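Long-range contact in sphingomyelinase C (Streptomyces griseocarneus, PDB 7CNE), which belongs to the endonuclease/exonuclease/phosphatase family and has the two-sheet fold of DNase I-like proteins: residues 218-223 and 260-265. Sequence-based numbering, arbitrary orientation.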
loop_
_atom_site.group_PDB
_atom_site.type_symbol
_atom_site.label_atom_id
_atom_site.label_comp_id
_atom_site.label_asym_id
_atom_site.label_seq_id
_atom_site.Cartn_x
_atom_site.Cartn_y
_atom_site.Cartn_z
ATOM N N SER A 218 -4.467 9.048 16.610
ATOM C CA SER A 218 -5.880 9.012 16.274
ATOM C C SER A 218 -6.045 8.425 14.886
ATOM O O SER A 218 -5.200 8.625 14.008
ATOM C CB SER A 218 -6.542 10.398 16.353
ATOM O OG SER A 218 -5.964 11.326 15.464
ATOM N N ARG A 219 -7.119 7.665 14.716
ATOM C CA ARG A 219 -7.538 7.169 13.414
ATOM C C ARG A 219 -8.896 7.797 13.132
ATOM O O ARG A 219 -9.884 7.495 13.816
ATOM C CB ARG A 219 -7.586 5.639 13.381
ATOM C CG ARG A 219 -7.776 5.077 11.958
ATOM C CD ARG A 219 -7.664 3.539 11.892
ATOM N NE ARG A 219 -7.997 3.074 10.548
ATOM C CZ ARG A 219 -7.130 3.003 9.538
ATOM N NH1 ARG A 219 -5.857 3.340 9.721
ATOM N NH2 ARG A 219 -7.541 2.581 8.341
ATOM N N ALA A 220 -8.941 8.663 12.131
ATOM C CA ALA A 220 -10.033 9.593 11.912
ATOM C C ALA A 220 -10.707 9.322 10.574
ATOM O O ALA A 220 -10.270 8.471 9.787
ATOM C CB ALA A 220 -9.515 11.034 11.982
ATOM N N GLY A 221 -11.777 10.073 10.309
ATOM C CA GLY A 221 -12.464 9.953 9.038
ATOM C C GLY A 221 -13.394 8.750 9.005
ATOM O O GLY A 221 -13.921 8.308 10.028
ATOM N N HIS A 222 -13.589 8.213 7.805
ATOM C CA HIS A 222 -14.541 7.130 7.620
ATOM C C HIS A 222 -14.080 5.896 8.397
ATOM O O HIS A 222 -12.870 5.641 8.497
ATOM C CB HIS A 222 -14.689 6.816 6.131
ATOM C CG HIS A 222 -15.842 5.920 5.814
ATOM N ND1 HIS A 222 -17.156 6.326 5.938
ATOM C CD2 HIS A 222 -15.884 4.642 5.366
ATOM C CE1 HIS A 222 -17.956 5.333 5.583
ATOM N NE2 HIS A 222 -17.209 4.301 5.234
ATOM N N PRO A 223 -15.005 5.136 8.999
ATOM C CA PRO A 223 -14.587 3.990 9.821
ATOM C C PRO A 223 -13.945 2.848 9.044
ATOM O O PRO A 223 -13.219 2.063 9.659
ATOM C CB PRO A 223 -15.898 3.530 10.481
ATOM C CG PRO A 223 -16.982 4.114 9.627
ATOM C CD PRO A 223 -16.439 5.421 9.153
ATOM N N GLY A 260 0.877 13.634 17.899
ATOM C CA GLY A 260 -0.446 13.741 17.314
ATOM C C GLY A 260 -0.521 13.159 15.921
ATOM O O GLY A 260 -1.182 13.729 15.043
ATOM N N TRP A 261 0.143 12.027 15.700
ATOM C CA TRP A 261 0.130 11.378 14.398
ATOM C C TRP A 261 -1.245 10.791 14.117
ATOM O O TRP A 261 -1.804 10.064 14.947
ATOM C CB TRP A 261 1.194 10.287 14.358
ATOM C CG TRP A 261 1.346 9.632 13.035
ATOM C CD1 TRP A 261 0.933 8.375 12.684
ATOM C CD2 TRP A 261 1.981 10.186 11.879
ATOM N NE1 TRP A 261 1.265 8.121 11.368
ATOM C CE2 TRP A 261 1.912 9.215 10.855
ATOM C CE3 TRP A 261 2.594 11.419 11.606
ATOM C CZ2 TRP A 261 2.437 9.433 9.589
ATOM C CZ3 TRP A 261 3.115 11.636 10.352
ATOM C CH2 TRP A 261 3.030 10.651 9.352
ATOM N N ARG A 262 -1.781 11.083 12.937
ATOM C CA ARG A 262 -3.125 10.672 12.558
ATOM C C ARG A 262 -3.095 9.833 11.279
ATOM O O ARG A 262 -2.249 10.039 10.404
ATOM C CB ARG A 262 -4.020 11.919 12.369
ATOM C CG ARG A 262 -5.433 11.645 11.846
ATOM C CD ARG A 262 -6.302 12.910 11.941
ATOM N NE ARG A 262 -6.627 13.223 13.334
ATOM C CZ ARG A 262 -7.542 14.107 13.719
ATOM N NH1 ARG A 262 -8.222 14.812 12.817
ATOM N NH2 ARG A 262 -7.765 14.298 15.012
ATOM N N ASN A 263 -4.010 8.867 11.187
ATOM C CA ASN A 263 -4.406 8.243 9.920
ATOM C C ASN A 263 -5.852 8.649 9.658
ATOM O O ASN A 263 -6.728 8.361 10.482
ATOM C CB ASN A 263 -4.327 6.706 9.965
ATOM C CG ASN A 263 -2.898 6.147 9.945
ATOM O OD1 ASN A 263 -2.720 4.930 9.813
ATOM N ND2 ASN A 263 -1.891 7.005 10.097
ATOM N N THR A 264 -6.116 9.294 8.525
ATOM C CA THR A 264 -7.477 9.680 8.156
ATOM C C THR A 264 -7.934 8.877 6.943
ATOM O O THR A 264 -7.289 8.914 5.888
ATOM C CB THR A 264 -7.570 11.179 7.867
ATOM O OG1 THR A 264 -7.119 11.901 9.015
ATOM C CG2 THR A 264 -9.010 11.572 7.570
ATOM N N VAL A 265 -9.034 8.147 7.100
ATOM C CA VAL A 265 -9.652 7.438 5.983
ATOM C C VAL A 265 -10.541 8.430 5.240
ATOM O O VAL A 265 -11.467 9.003 5.824
ATOM C CB VAL A 265 -10.460 6.228 6.471
ATOM C CG1 VAL A 265 -10.966 5.404 5.277
ATOM C CG2 VAL A 265 -9.616 5.363 7.433
HETATM O O HOH W 1 -3.940 12.889 16.422
HETATM O O HOH W 2 -4.249 3.962 12.169
#
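Ser218 and Arg262 pair across two parallel strands, 218-221 and 261-265, whose short axes run 25° apart. Five backbone hydrogen bonds fix the register: Trp261 O takes the N-H of Ser218, Ser218 O that of Asn263, Asn263 O that of Ala220, Ala220 O that of Val265 and Val265 O that of His222. The third is the straightest, with Ala220 N 2.8 Å from Asn263 O and an N-H...O angle of 168°.

On one face Arg262 can be followed outward. Arg262 CB and CG each lie 3.7 Å from Ser218 OG. Arg262 CD lies 3.7 Å from the methyl carbon Ala220 CB. The chain then bends at chi3 (-71°), bringing Arg262 NE within 2.9 Å of Ser218 OG as donor, with the hydroxyl tilted somewhat from the guanidinium plane. Ala220 CB covers a face of that group, while Arg262 NH2 ends 3.5 Å from Ser218 OG. A water also hydrogen-bonds to this hydroxyl.

The other face carries Arg219 and Asn263. The extended side chain of Arg219 crosses that of Asn263 at a slant, its guanidinium steeply inclined to the amide; a water accepts from Arg219 NH1 and donates to Asn263 OD1, bridging them. Val265 CG2 covers a guanidinium face, 3.6 Å from Arg219 NH2. Asp245, just before strand 247-251 of the second sheet, forms a salt bridge with Arg219 NE; within that strand Val249 N donates to Asn263 OD1, linking the sheets. Strand 261-265 lies between 293-297 and 218-221, the outermost strand on that side within the chain, in the two-sheet sandwich of the DNase I-like fold.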